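Local atomic coordinates of ATP-dependent DNA ligase (Mycobacterium tuberculosis, PDB entry 6NHZ), a protein that seals breaks in double-stranded DNA at the expense of ATP, working with Ku as part of a mycobacterial non-homologous end-joining repair enzyme. Residues P10-H15 against G34-V39; E29-G34 against G164-R169; A108-Y113 against T122-R127. The protein carries 1 engineered substitution. All coordinates share one frame; numbering follows the deposited sequence.

All three contacts are buried, yet they illustrate three ways of building one nucleotide pocket. Contact 2 is true strand pairing within a mixed sheet, and its side chains read the edge of the adenine. Contact 1 joins that sheet to the antiparallel one through a single arginine on a backbone carbonyl, with modest apolar packing. Contact 3, the farthest from the centre of the chain, docks the helix 124-135 on the antiparallel sheet by a carboxylate-guanidinium pair. Phe109 of contact 3 and Ile166 of contact 2 take opposite faces of the adenine, while Arg36 of contact 1 lies beside Phe109, with NE 3.5 Å from Phe109 CZ.

Contact 1 of 3, residues P10-H15 against G34-V39; sequences PMLATH and GYRLLV. With ATP (adenosine-5'-triphosphate), chain B.
Arg36 reaches across to the backbone of Met11 and takes hold of its carbonyl oxygen with both terminal nitrogens. The stronger bond runs from Arg36 NH2 to Met11 O, 2.8 Å long with an N-H...O angle of 152°; the donor lies in the carbonyl plane on a lone pair, and the oxygen in turn lies close to the guanidinium plane. A weak second bond joins Arg36 NH1 to the same Met11 O at 3.1 Å. Asp78 adds a salt bridge to NH2, so this nitrogen is held by a carboxylate as well as by the carbonyl.

Gripped at its edge, the guanidinium is also lined on both faces. Pro10 CB sits over the centre of one face, 3.5 Å from Arg36 CZ, whereas ATP N3 approaches the other face, offset toward the rim. Arg36 NH1 also comes within 3.2 Å of ATP O2', which places the side chain at the sugar end of the purine. With CG anti to the backbone N (chi1 -175°) and a bend at chi2 (73°), the chain brings its guanidinium between Pro10 and the purine. Farther from the nucleotide, the proline ring meets the branch tip of Leu38, Pro10 CG lying 4.1 Å from Leu38 CD1. Leu12 CD2 comes obliquely to Arg36 NH1, 4.2 Å away. At the other end of 10-15, His15 NE2 stands 3.2 Å from ATP O1A, an alpha-phosphate oxygen.

The contact bridges two sheets of the nucleotidyltransferase domain. Strand 12-15 lies between strands 184-187 and 179-180 of the mixed sheet, while strand 35-42 runs between 45-49 and 74-82 in the antiparallel one, leaving Arg36 to span the cleft in which ATP binds.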
loop_
_atom_site.group_PDB
_atom_site.type_symbol
_atom_site.label_atom_id
_atom_site.label_comp_id
_atom_site.label_asym_id
_atom_site.label_seq_id
_atom_site.Cartn_x
_atom_site.Cartn_y
_atom_site.Cartn_z
ATOM N N PRO A 10 3.651 -2.521 -14.435
ATOM C CA PRO A 10 3.147 -3.657 -13.651
ATOM C C PRO A 10 1.723 -4.045 -14.022
ATOM O O PRO A 10 0.897 -3.205 -14.386
ATOM C CB PRO A 10 3.205 -3.150 -12.207
ATOM C CG PRO A 10 4.018 -1.887 -12.262
ATOM C CD PRO A 10 3.797 -1.314 -13.612
ATOM N N MET A 11 1.448 -5.342 -13.902
ATOM C CA MET A 11 0.097 -5.878 -14.030
ATOM C C MET A 11 -0.737 -5.498 -12.814
ATOM O O MET A 11 -0.229 -5.407 -11.693
ATOM C CB MET A 11 0.160 -7.403 -14.175
ATOM C CG MET A 11 -1.159 -8.139 -14.369
ATOM S SD MET A 11 -0.764 -9.817 -14.925
ATOM C CE MET A 11 -2.381 -10.594 -15.004
ATOM N N LEU A 12 -2.034 -5.274 -13.048
ATOM C CA LEU A 12 -2.956 -4.800 -12.016
ATOM C C LEU A 12 -4.098 -5.784 -11.814
ATOM O O LEU A 12 -4.445 -6.546 -12.716
ATOM C CB LEU A 12 -3.528 -3.422 -12.372
ATOM C CG LEU A 12 -2.433 -2.393 -12.698
ATOM C CD1 LEU A 12 -3.017 -1.108 -13.297
ATOM C CD2 LEU A 12 -1.627 -2.091 -11.445
ATOM N N ALA A 13 -4.688 -5.754 -10.607
ATOM C CA ALA A 13 -5.744 -6.672 -10.201
ATOM C C ALA A 13 -7.101 -5.977 -10.203
ATOM O O ALA A 13 -7.192 -4.761 -10.085
ATOM C CB ALA A 13 -5.500 -7.226 -8.794
ATOM N N THR A 14 -8.149 -6.789 -10.249
ATOM C CA THR A 14 -9.528 -6.318 -10.270
ATOM C C THR A 14 -10.173 -6.555 -8.913
ATOM O O THR A 14 -10.036 -7.641 -8.342
ATOM C CB THR A 14 -10.305 -7.051 -11.369
ATOM O OG1 THR A 14 -9.627 -6.878 -12.615
ATOM C CG2 THR A 14 -11.721 -6.523 -11.476
ATOM N N HIS A 15 -10.882 -5.542 -8.392
ATOM C CA HIS A 15 -11.565 -5.725 -7.118
ATOM C C HIS A 15 -12.612 -6.826 -7.233
ATOM O O HIS A 15 -13.404 -6.846 -8.184
ATOM C CB HIS A 15 -12.231 -4.427 -6.656
ATOM C CG HIS A 15 -11.362 -3.571 -5.789
ATOM N ND1 HIS A 15 -10.762 -4.040 -4.641
ATOM C CD2 HIS A 15 -11.031 -2.261 -5.878
ATOM C CE1 HIS A 15 -10.076 -3.064 -4.074
ATOM N NE2 HIS A 15 -10.230 -1.972 -4.801
ATOM N N GLY A 34 2.562 -1.638 0.522
ATOM C CA GLY A 34 3.865 -1.006 0.352
ATOM C C GLY A 34 3.893 -0.207 -0.914
ATOM O O GLY A 34 2.889 0.409 -1.293
ATOM N N TYR A 35 5.046 -0.199 -1.576
ATOM C CA TYR A 35 5.245 0.466 -2.854
ATOM C C TYR A 35 5.499 -0.607 -3.906
ATOM O O TYR A 35 6.379 -1.457 -3.727
ATOM C CB TYR A 35 6.425 1.433 -2.754
ATOM C CG TYR A 35 6.666 2.373 -3.919
ATOM C CD1 TYR A 35 7.754 2.178 -4.774
ATOM C CD2 TYR A 35 5.855 3.485 -4.139
ATOM C CE1 TYR A 35 8.013 3.038 -5.821
ATOM C CE2 TYR A 35 6.109 4.353 -5.198
ATOM C CZ TYR A 35 7.198 4.118 -6.035
ATOM O OH TYR A 35 7.486 4.959 -7.083
ATOM N N ARG A 36 4.724 -0.576 -4.987
ATOM C CA ARG A 36 4.907 -1.540 -6.070
ATOM C C ARG A 36 6.205 -1.260 -6.829
ATOM O O ARG A 36 6.484 -0.115 -7.203
ATOM C CB ARG A 36 3.703 -1.469 -7.015
ATOM C CG ARG A 36 3.702 -2.503 -8.137
ATOM C CD ARG A 36 3.392 -3.887 -7.603
ATOM N NE ARG A 36 3.281 -4.857 -8.688
ATOM C CZ ARG A 36 2.181 -5.021 -9.420
ATOM N NH1 ARG A 36 1.110 -4.274 -9.163
ATOM N NH2 ARG A 36 2.153 -5.921 -10.404
ATOM N N LEU A 37 7.010 -2.306 -7.062
ATOM C CA LEU A 37 8.276 -2.146 -7.767
ATOM C C LEU A 37 8.519 -3.261 -8.776
ATOM O O LEU A 37 8.251 -4.434 -8.501
ATOM C CB LEU A 37 9.464 -2.143 -6.800
ATOM C CG LEU A 37 9.800 -0.917 -5.964
ATOM C CD1 LEU A 37 11.086 -1.222 -5.176
ATOM C CD2 LEU A 37 9.954 0.308 -6.854
ATOM N N LEU A 38 9.055 -2.881 -9.935
ATOM C CA LEU A 38 9.691 -3.815 -10.848
ATOM C C LEU A 38 11.192 -3.704 -10.649
ATOM O O LEU A 38 11.716 -2.605 -10.460
ATOM C CB LEU A 38 9.336 -3.517 -12.303
ATOM C CG LEU A 38 7.841 -3.603 -12.612
ATOM C CD1 LEU A 38 7.506 -3.059 -14.005
ATOM C CD2 LEU A 38 7.394 -5.036 -12.457
ATOM N N VAL A 39 11.877 -4.840 -10.675
ATOM C CA VAL A 39 13.284 -4.884 -10.318
ATOM C C VAL A 39 14.028 -5.608 -11.425
ATOM O O VAL A 39 13.641 -6.722 -11.800
ATOM C CB VAL A 39 13.504 -5.590 -8.971
ATOM C CG1 VAL A 39 15.007 -5.806 -8.745
ATOM C CG2 VAL A 39 12.870 -4.789 -7.824
HETATM P PG ATP B . -4.571 -0.066 -7.917
HETATM O O1G ATP B . -5.051 -1.470 -8.191
HETATM O O2G ATP B . -4.812 0.870 -9.057
HETATM O O3G ATP B . -3.171 0.018 -7.351
HETATM P PB ATP B . -5.203 0.907 -5.251
HETATM O O1B ATP B . -6.513 1.285 -4.610
HETATM O O2B ATP B . -3.983 1.782 -5.152
HETATM O O3B ATP B . -5.560 0.554 -6.789
HETATM P PA ATP B . -5.669 -1.467 -3.732
HETATM O O1A ATP B . -7.093 -1.497 -4.228
HETATM O O2A ATP B . -5.365 -1.162 -2.288
HETATM O O3A ATP B . -4.772 -0.526 -4.672
HETATM O "O5'" ATP B . -4.920 -2.855 -4.104
HETATM C "C5'" ATP B . -3.732 -3.168 -3.385
HETATM C "C4'" ATP B . -2.514 -2.619 -4.129
HETATM O "O4'" ATP B . -1.297 -3.231 -3.676
HETATM C "C3'" ATP B . -2.581 -2.904 -5.607
HETATM O "O3'" ATP B . -1.855 -1.878 -6.282
HETATM C "C2'" ATP B . -1.770 -4.166 -5.752
HETATM O "O2'" ATP B . -1.305 -4.270 -7.104
HETATM C "C1'" ATP B . -0.653 -3.967 -4.736
HETATM N N9 ATP B . -0.270 -5.288 -4.187
HETATM C C8 ATP B . -0.120 -5.581 -2.882
HETATM N N7 ATP B . 0.216 -6.884 -2.709
HETATM C C5 ATP B . 0.274 -7.439 -3.930
HETATM C C6 ATP B . 0.578 -8.780 -4.477
HETATM N N6 ATP B . 0.861 -9.831 -3.672
HETATM N N1 ATP B . 0.531 -8.925 -5.812
HETATM C C2 ATP B . 0.234 -7.914 -6.652
HETATM N N3 ATP B . -0.050 -6.672 -6.227
HETATM C C4 ATP B . -0.046 -6.385 -4.902
#

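Contact 2 of 3, residues E29-G34 against G164-R169; sequences EGMWDG and GVIAKR. Engineered in segment 29-34: Met31 (natural residue Lys). With ATP (adenosine-5'-triphosphate), chain B.
Glu29 and Lys168 stand on paired strands at the adenine end of the ATP pocket, forming a salt bridge whose two members also recognise the base. In the salt bridge Lys168 NZ lies 3.0 Å from Glu29 OE2, and its hydrogen bonds to both carboxylate oxygens are weak. Glu29 OE1 accepts a nearly straight bond from ATP N6, 2.8 Å long at 175°, and Lys168 NZ donates to ATP N1 at 3.0 Å. The lysine reaches this point on a chain extended beyond CG. Tyr124 OH is hydrogen-bonded to Glu29 OE2, so each carboxylate oxygen has its own further partner, an arrangement that would hold the group in orientation.

The strands that carry these groups form an antiparallel ladder. Glu29 and Ile166 form a hydrogen-bonded pair, with Glu29 N to Ile166 O and Ile166 N to Glu29 O both 2.9 Å long. Met31 N then bonds to Gly164 O from above the carbonyl plane. Segment 29-34 carries motif I, KxDG, of covalent nucleotidyltransferases, and segment 164-169 carries most of motif IV. Met31 is an engineered residue in place of the motif lysine, the residue that in this family becomes adenylated.

The methionine chain leaves with CG anti to the backbone N (178°) and bends at chi3, bringing SD 3.7 Å from ATP C5' and setting CE 3.8 Å from Ile166 CG1. From there Ile166 CD1 lies over one face of the purine, 3.5 Å from ATP C4. Trp32 N donates to ATP N7, while Gly30 O accepts a second bond from ATP N6.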
loop_
_atom_site.group_PDB
_atom_site.type_symbol
_atom_site.label_atom_id
_atom_site.label_comp_id
_atom_site.label_asym_id
_atom_site.label_seq_id
_atom_site.Cartn_x
_atom_site.Cartn_y
_atom_site.Cartn_z
ATOM N N GLU A 29 -2.182 -15.048 -2.763
ATOM C CA GLU A 29 -1.104 -14.293 -2.137
ATOM C C GLU A 29 -1.645 -13.329 -1.082
ATOM O O GLU A 29 -2.751 -12.804 -1.206
ATOM C CB GLU A 29 -0.334 -13.489 -3.183
ATOM C CG GLU A 29 0.409 -14.327 -4.213
ATOM C CD GLU A 29 1.237 -13.473 -5.138
ATOM O OE1 GLU A 29 1.582 -12.336 -4.748
ATOM O OE2 GLU A 29 1.563 -13.928 -6.247
ATOM N N GLY A 30 -0.827 -13.041 -0.076
ATOM C CA GLY A 30 -1.115 -11.905 0.780
ATOM C C GLY A 30 -0.985 -10.587 0.032
ATOM O O GLY A 30 -0.190 -10.438 -0.904
ATOM N N MET A 31 -1.805 -9.615 0.433
ATOM C CA MET A 31 -1.755 -8.273 -0.138
ATOM C C MET A 31 -0.895 -7.385 0.754
ATOM O O MET A 31 -1.206 -7.215 1.935
ATOM C CB MET A 31 -3.168 -7.693 -0.281
ATOM C CG MET A 31 -3.190 -6.277 -0.832
ATOM S SD MET A 31 -4.881 -5.532 -0.777
ATOM C CE MET A 31 -5.764 -6.614 -1.885
ATOM N N TRP A 32 0.196 -6.844 0.188
ATOM C CA TRP A 32 1.239 -6.125 0.921
ATOM C C TRP A 32 1.050 -4.623 0.732
ATOM O O TRP A 32 1.100 -4.122 -0.398
ATOM C CB TRP A 32 2.639 -6.560 0.446
ATOM C CG TRP A 32 2.785 -8.053 0.292
ATOM C CD1 TRP A 32 3.187 -8.733 -0.816
ATOM C CD2 TRP A 32 2.465 -9.041 1.277
ATOM N NE1 TRP A 32 3.150 -10.090 -0.573
ATOM C CE2 TRP A 32 2.699 -10.297 0.704
ATOM C CE3 TRP A 32 2.000 -8.979 2.598
ATOM C CZ2 TRP A 32 2.495 -11.486 1.403
ATOM C CZ3 TRP A 32 1.795 -10.159 3.287
ATOM C CH2 TRP A 32 2.042 -11.393 2.690
ATOM N N ASP A 33 0.821 -3.904 1.831
ATOM C CA ASP A 33 0.642 -2.457 1.741
ATOM C C ASP A 33 2.015 -1.817 1.723
ATOM O O ASP A 33 2.585 -1.501 2.764
ATOM C CB ASP A 33 -0.188 -1.924 2.904
ATOM C CG ASP A 33 -0.813 -0.579 2.595
ATOM O OD1 ASP A 33 -0.550 -0.023 1.507
ATOM O OD2 ASP A 33 -1.560 -0.064 3.447
ATOM N N GLY A 34 2.562 -1.638 0.522
ATOM C CA GLY A 34 3.865 -1.006 0.352
ATOM C C GLY A 34 3.893 -0.207 -0.914
ATOM O O GLY A 34 2.889 0.409 -1.293
ATOM N N GLY A 164 -5.299 -7.861 2.811
ATOM C CA GLY A 164 -6.245 -8.612 2.014
ATOM C C GLY A 164 -5.518 -9.759 1.337
ATOM O O GLY A 164 -4.433 -10.161 1.766
ATOM N N VAL A 165 -6.139 -10.266 0.274
ATOM C CA VAL A 165 -5.583 -11.335 -0.556
ATOM C C VAL A 165 -5.633 -10.887 -2.008
ATOM O O VAL A 165 -6.584 -10.218 -2.432
ATOM C CB VAL A 165 -6.379 -12.656 -0.400
ATOM C CG1 VAL A 165 -6.017 -13.660 -1.520
ATOM C CG2 VAL A 165 -6.185 -13.272 0.983
ATOM N N ILE A 166 -4.638 -11.278 -2.791
ATOM C CA ILE A 166 -4.762 -11.230 -4.240
ATOM C C ILE A 166 -4.673 -12.657 -4.766
ATOM O O ILE A 166 -3.663 -13.353 -4.561
ATOM C CB ILE A 166 -3.712 -10.316 -4.886
ATOM C CG1 ILE A 166 -3.788 -8.917 -4.246
ATOM C CG2 ILE A 166 -3.929 -10.264 -6.410
ATOM C CD1 ILE A 166 -3.228 -7.827 -5.132
ATOM N N ALA A 167 -5.754 -13.094 -5.400
ATOM C CA ALA A 167 -5.840 -14.373 -6.080
ATOM C C ALA A 167 -5.376 -14.191 -7.517
ATOM O O ALA A 167 -5.896 -13.339 -8.247
ATOM C CB ALA A 167 -7.278 -14.887 -6.055
ATOM N N LYS A 168 -4.414 -14.999 -7.932
ATOM C CA LYS A 168 -3.901 -14.931 -9.291
ATOM C C LYS A 168 -4.146 -16.275 -9.954
ATOM O O LYS A 168 -3.795 -17.316 -9.385
ATOM C CB LYS A 168 -2.411 -14.565 -9.283
ATOM C CG LYS A 168 -2.135 -13.260 -8.506
ATOM C CD LYS A 168 -0.668 -12.861 -8.507
ATOM C CE LYS A 168 -0.461 -11.600 -7.691
ATOM N NZ LYS A 168 0.994 -11.261 -7.555
ATOM N N ARG A 169 -4.795 -16.262 -11.126
ATOM C CA ARG A 169 -5.153 -17.529 -11.750
ATOM C C ARG A 169 -3.880 -18.262 -12.157
ATOM O O ARG A 169 -2.992 -17.688 -12.794
ATOM C CB ARG A 169 -6.080 -17.328 -12.957
ATOM C CG ARG A 169 -7.179 -18.397 -13.073
ATOM C CD ARG A 169 -8.153 -18.153 -14.285
ATOM N NE ARG A 169 -7.428 -17.898 -15.518
ATOM C CZ ARG A 169 -7.535 -16.796 -16.258
ATOM N NH1 ARG A 169 -8.361 -15.818 -15.908
ATOM N NH2 ARG A 169 -6.799 -16.672 -17.360
HETATM P PG ATP B . -4.571 -0.066 -7.917
HETATM O O1G ATP B . -5.051 -1.470 -8.191
HETATM O O2G ATP B . -4.812 0.870 -9.057
HETATM O O3G ATP B . -3.171 0.018 -7.351
HETATM P PB ATP B . -5.203 0.907 -5.251
HETATM O O1B ATP B . -6.513 1.285 -4.610
HETATM O O2B ATP B . -3.983 1.782 -5.152
HETATM O O3B ATP B . -5.560 0.554 -6.789
HETATM P PA ATP B . -5.669 -1.467 -3.732
HETATM O O1A ATP B . -7.093 -1.497 -4.228
HETATM O O2A ATP B . -5.365 -1.162 -2.288
HETATM O O3A ATP B . -4.772 -0.526 -4.672
HETATM O "O5'" ATP B . -4.920 -2.855 -4.104
HETATM C "C5'" ATP B . -3.732 -3.168 -3.385
HETATM C "C4'" ATP B . -2.514 -2.619 -4.129
HETATM O "O4'" ATP B . -1.297 -3.231 -3.676
HETATM C "C3'" ATP B . -2.581 -2.904 -5.607
HETATM O "O3'" ATP B . -1.855 -1.878 -6.282
HETATM C "C2'" ATP B . -1.770 -4.166 -5.752
HETATM O "O2'" ATP B . -1.305 -4.270 -7.104
HETATM C "C1'" ATP B . -0.653 -3.967 -4.736
HETATM N N9 ATP B . -0.270 -5.288 -4.187
HETATM C C8 ATP B . -0.120 -5.581 -2.882
HETATM N N7 ATP B . 0.216 -6.884 -2.709
HETATM C C5 ATP B . 0.274 -7.439 -3.930
HETATM C C6 ATP B . 0.578 -8.780 -4.477
HETATM N N6 ATP B . 0.861 -9.831 -3.672
HETATM N N1 ATP B . 0.531 -8.925 -5.812
HETATM C C2 ATP B . 0.234 -7.914 -6.652
HETATM N N3 ATP B . -0.050 -6.672 -6.227
HETATM C C4 ATP B . -0.046 -6.385 -4.902
#

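Contact 3 of 3, residues A108-Y113 against T122-R127; sequences AFDLLY and TRYQDR. With ATP (adenosine-5'-triphosphate), chain B.
Asp110 and Arg127 meet edge to edge, their carboxylate and guanidinium planes nearly coplanar, 27° apart. The arginine presents its NE side: NE bonds to Asp110 OD1 and NH2 to OD2, each 2.7 Å long, and both partners lie near the guanidinium plane. OD2 uses its syn lone pair, whereas OD1 is met on the syn side but somewhat out of the carboxylate plane. The anti lone pair of OD1 serves Leu111 N, so this oxygen is gripped by two protein donors. A water adds a third, donating to Asp110 OD1 at 3.2 Å and to Tyr124 O, and it lies over one face of the Tyr124 ring, toward the rim.

On the helix side, Arg127 NH1 bonds to Thr122 O at 2.7 Å, again near the guanidinium plane, and NH1 has a second acceptor in Ser172 O. Tyr124 CA covers one face of the group, offset toward the rim. With its edge tied to both segments, the guanidinium has little freedom to rotate. Leu111 O is a buried oxygen with no polar partner; it packs instead against Arg127 CD at 3.5 Å.

Phe109 turns toward the nucleotide. With chi1 at 49°, CG stands between the backbone N and the carbonyl carbon, and the ring lays one face over the adenine, CE2 3.3 Å from ATP C6.

Phe109 and Asp110 together face Asp78 of strand 74-82, making a classic beta bulge. Strand 105-114 thus pairs with 74-82 in the antiparallel sheet while helix 124-135 docks its first turn against strand 105-114, and the Tyr124 ring continues toward Ala27 and Lys168 of the mixed sheet.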
loop_
_atom_site.group_PDB
_atom_site.type_symbol
_atom_site.label_atom_id
_atom_site.label_comp_id
_atom_site.label_asym_id
_atom_site.label_seq_id
_atom_site.Cartn_x
_atom_site.Cartn_y
_atom_site.Cartn_z
ATOM N N ALA A 108 9.164 -10.323 -3.209
ATOM C CA ALA A 108 8.968 -10.608 -4.626
ATOM C C ALA A 108 7.792 -11.547 -4.816
ATOM O O ALA A 108 7.632 -12.512 -4.066
ATOM C CB ALA A 108 10.230 -11.239 -5.237
ATOM N N PHE A 109 6.951 -11.260 -5.823
ATOM C CA PHE A 109 5.860 -12.169 -6.137
ATOM C C PHE A 109 5.717 -12.494 -7.623
ATOM O O PHE A 109 4.763 -13.190 -7.992
ATOM C CB PHE A 109 4.507 -11.652 -5.576
ATOM C CG PHE A 109 4.189 -10.203 -5.884
ATOM C CD1 PHE A 109 3.979 -9.763 -7.197
ATOM C CD2 PHE A 109 4.032 -9.288 -4.847
ATOM C CE1 PHE A 109 3.641 -8.422 -7.474
ATOM C CE2 PHE A 109 3.698 -7.951 -5.105
ATOM C CZ PHE A 109 3.505 -7.513 -6.433
ATOM N N ASP A 110 6.624 -12.033 -8.485
ATOM C CA ASP A 110 6.646 -12.576 -9.839
ATOM C C ASP A 110 8.061 -12.535 -10.392
ATOM O O ASP A 110 8.931 -11.806 -9.906
ATOM C CB ASP A 110 5.684 -11.845 -10.784
ATOM C CG ASP A 110 4.909 -12.809 -11.684
ATOM O OD1 ASP A 110 5.498 -13.833 -12.121
ATOM O OD2 ASP A 110 3.705 -12.561 -11.934
ATOM N N LEU A 111 8.263 -13.335 -11.430
ATOM C CA LEU A 111 9.513 -13.410 -12.168
ATOM C C LEU A 111 9.166 -13.232 -13.636
ATOM O O LEU A 111 8.433 -14.049 -14.198
ATOM C CB LEU A 111 10.211 -14.748 -11.934
ATOM C CG LEU A 111 11.547 -14.960 -12.651
ATOM C CD1 LEU A 111 12.580 -13.950 -12.155
ATOM C CD2 LEU A 111 12.052 -16.395 -12.448
ATOM N N LEU A 112 9.676 -12.169 -14.244
ATOM C CA LEU A 112 9.310 -11.788 -15.598
ATOM C C LEU A 112 10.389 -12.106 -16.619
ATOM O O LEU A 112 10.116 -12.051 -17.815
ATOM C CB LEU A 112 9.003 -10.290 -15.657
ATOM C CG LEU A 112 7.916 -9.848 -14.672
ATOM C CD1 LEU A 112 7.534 -8.391 -14.897
ATOM C CD2 LEU A 112 6.707 -10.767 -14.804
ATOM N N TYR A 113 11.596 -12.427 -16.176
ATOM C CA TYR A 113 12.715 -12.636 -17.077
ATOM C C TYR A 113 13.793 -13.369 -16.308
ATOM O O TYR A 113 14.082 -12.993 -15.179
ATOM C CB TYR A 113 13.242 -11.301 -17.584
ATOM C CG TYR A 113 14.465 -11.373 -18.493
ATOM C CD1 TYR A 113 15.751 -11.443 -17.961
ATOM C CD2 TYR A 113 14.325 -11.325 -19.879
ATOM C CE1 TYR A 113 16.867 -11.476 -18.796
ATOM C CE2 TYR A 113 15.430 -11.355 -20.718
ATOM C CZ TYR A 113 16.696 -11.435 -20.163
ATOM O OH TYR A 113 17.787 -11.460 -21.002
ATOM N N THR A 122 4.499 -17.115 -20.081
ATOM C CA THR A 122 4.554 -18.338 -19.300
ATOM C C THR A 122 3.492 -18.253 -18.208
ATOM O O THR A 122 3.304 -17.188 -17.607
ATOM C CB THR A 122 5.949 -18.519 -18.688
ATOM O OG1 THR A 122 6.926 -18.608 -19.733
ATOM C CG2 THR A 122 6.024 -19.781 -17.858
ATOM N N ARG A 123 2.798 -19.368 -17.959
ATOM C CA ARG A 123 1.737 -19.397 -16.948
ATOM C C ARG A 123 2.267 -19.044 -15.562
ATOM O O ARG A 123 3.410 -19.344 -15.213
ATOM C CB ARG A 123 1.078 -20.772 -16.894
ATOM C CG ARG A 123 0.292 -21.147 -18.157
ATOM C CD ARG A 123 -0.111 -22.620 -18.136
ATOM N NE ARG A 123 0.928 -23.468 -17.552
ATOM C CZ ARG A 123 1.048 -24.773 -17.780
ATOM N NH1 ARG A 123 0.197 -25.390 -18.591
ATOM N NH2 ARG A 123 2.025 -25.462 -17.204
ATOM N N TYR A 124 1.399 -18.415 -14.756
ATOM C CA TYR A 124 1.787 -18.022 -13.401
ATOM C C TYR A 124 2.377 -19.202 -12.635
ATOM O O TYR A 124 3.418 -19.075 -11.977
ATOM C CB TYR A 124 0.572 -17.449 -12.656
ATOM C CG TYR A 124 0.818 -17.167 -11.174
ATOM C CD1 TYR A 124 1.132 -15.884 -10.737
ATOM C CD2 TYR A 124 0.746 -18.187 -10.222
ATOM C CE1 TYR A 124 1.369 -15.620 -9.395
ATOM C CE2 TYR A 124 0.999 -17.935 -8.865
ATOM C CZ TYR A 124 1.295 -16.643 -8.471
ATOM O OH TYR A 124 1.535 -16.366 -7.141
ATOM N N GLN A 125 1.708 -20.354 -12.697
ATOM C CA GLN A 125 2.172 -21.536 -11.974
ATOM C C GLN A 125 3.645 -21.816 -12.245
ATOM O O GLN A 125 4.404 -22.163 -11.330
ATOM C CB GLN A 125 1.342 -22.748 -12.387
ATOM C CG GLN A 125 1.781 -24.025 -11.706
ATOM C CD GLN A 125 1.027 -24.262 -10.418
ATOM O OE1 GLN A 125 0.104 -23.518 -10.087
ATOM N NE2 GLN A 125 1.422 -25.290 -9.677
ATOM N N ASP A 126 4.059 -21.663 -13.500
ATOM C CA ASP A 126 5.432 -21.959 -13.902
ATOM C C ASP A 126 6.383 -20.815 -13.560
ATOM O O ASP A 126 7.516 -21.060 -13.134
ATOM C CB ASP A 126 5.463 -22.281 -15.397
ATOM C CG ASP A 126 4.692 -23.552 -15.731
ATOM O OD1 ASP A 126 4.823 -24.532 -14.975
ATOM O OD2 ASP A 126 3.942 -23.568 -16.725
ATOM N N ARG A 127 5.944 -19.558 -13.721
ATOM C CA ARG A 127 6.770 -18.431 -13.285
ATOM C C ARG A 127 7.092 -18.536 -11.805
ATOM O O ARG A 127 8.222 -18.268 -11.380
ATOM C CB ARG A 127 6.055 -17.102 -13.566
ATOM C CG ARG A 127 5.704 -16.873 -15.031
ATOM C CD ARG A 127 5.446 -15.400 -15.344
ATOM N NE ARG A 127 4.485 -14.768 -14.428
ATOM C CZ ARG A 127 3.161 -14.773 -14.596
ATOM N NH1 ARG A 127 2.614 -15.420 -15.621
ATOM N NH2 ARG A 127 2.371 -14.148 -13.730
HETATM P PG ATP B . -4.571 -0.066 -7.917
HETATM O O1G ATP B . -5.051 -1.470 -8.191
HETATM O O2G ATP B . -4.812 0.870 -9.057
HETATM O O3G ATP B . -3.171 0.018 -7.351
HETATM P PB ATP B . -5.203 0.907 -5.251
HETATM O O1B ATP B . -6.513 1.285 -4.610
HETATM O O2B ATP B . -3.983 1.782 -5.152
HETATM O O3B ATP B . -5.560 0.554 -6.789
HETATM P PA ATP B . -5.669 -1.467 -3.732
HETATM O O1A ATP B . -7.093 -1.497 -4.228
HETATM O O2A ATP B . -5.365 -1.162 -2.288
HETATM O O3A ATP B . -4.772 -0.526 -4.672
HETATM O "O5'" ATP B . -4.920 -2.855 -4.104
HETATM C "C5'" ATP B . -3.732 -3.168 -3.385
HETATM C "C4'" ATP B . -2.514 -2.619 -4.129
HETATM O "O4'" ATP B . -1.297 -3.231 -3.676
HETATM C "C3'" ATP B . -2.581 -2.904 -5.607
HETATM O "O3'" ATP B . -1.855 -1.878 -6.282
HETATM C "C2'" ATP B . -1.770 -4.166 -5.752
HETATM O "O2'" ATP B . -1.305 -4.270 -7.104
HETATM C "C1'" ATP B . -0.653 -3.967 -4.736
HETATM N N9 ATP B . -0.270 -5.288 -4.187
HETATM C C8 ATP B . -0.120 -5.581 -2.882
HETATM N N7 ATP B . 0.216 -6.884 -2.709
HETATM C C5 ATP B . 0.274 -7.439 -3.930
HETATM C C6 ATP B . 0.578 -8.780 -4.477
HETATM N N6 ATP B . 0.861 -9.831 -3.672
HETATM N N1 ATP B . 0.531 -8.925 -5.812
HETATM C C2 ATP B . 0.234 -7.914 -6.652
HETATM N N3 ATP B . -0.050 -6.672 -6.227
HETATM C C4 ATP B . -0.046 -6.385 -4.902
HETATM O O HOH W 1 4.281 -16.408 -10.693
#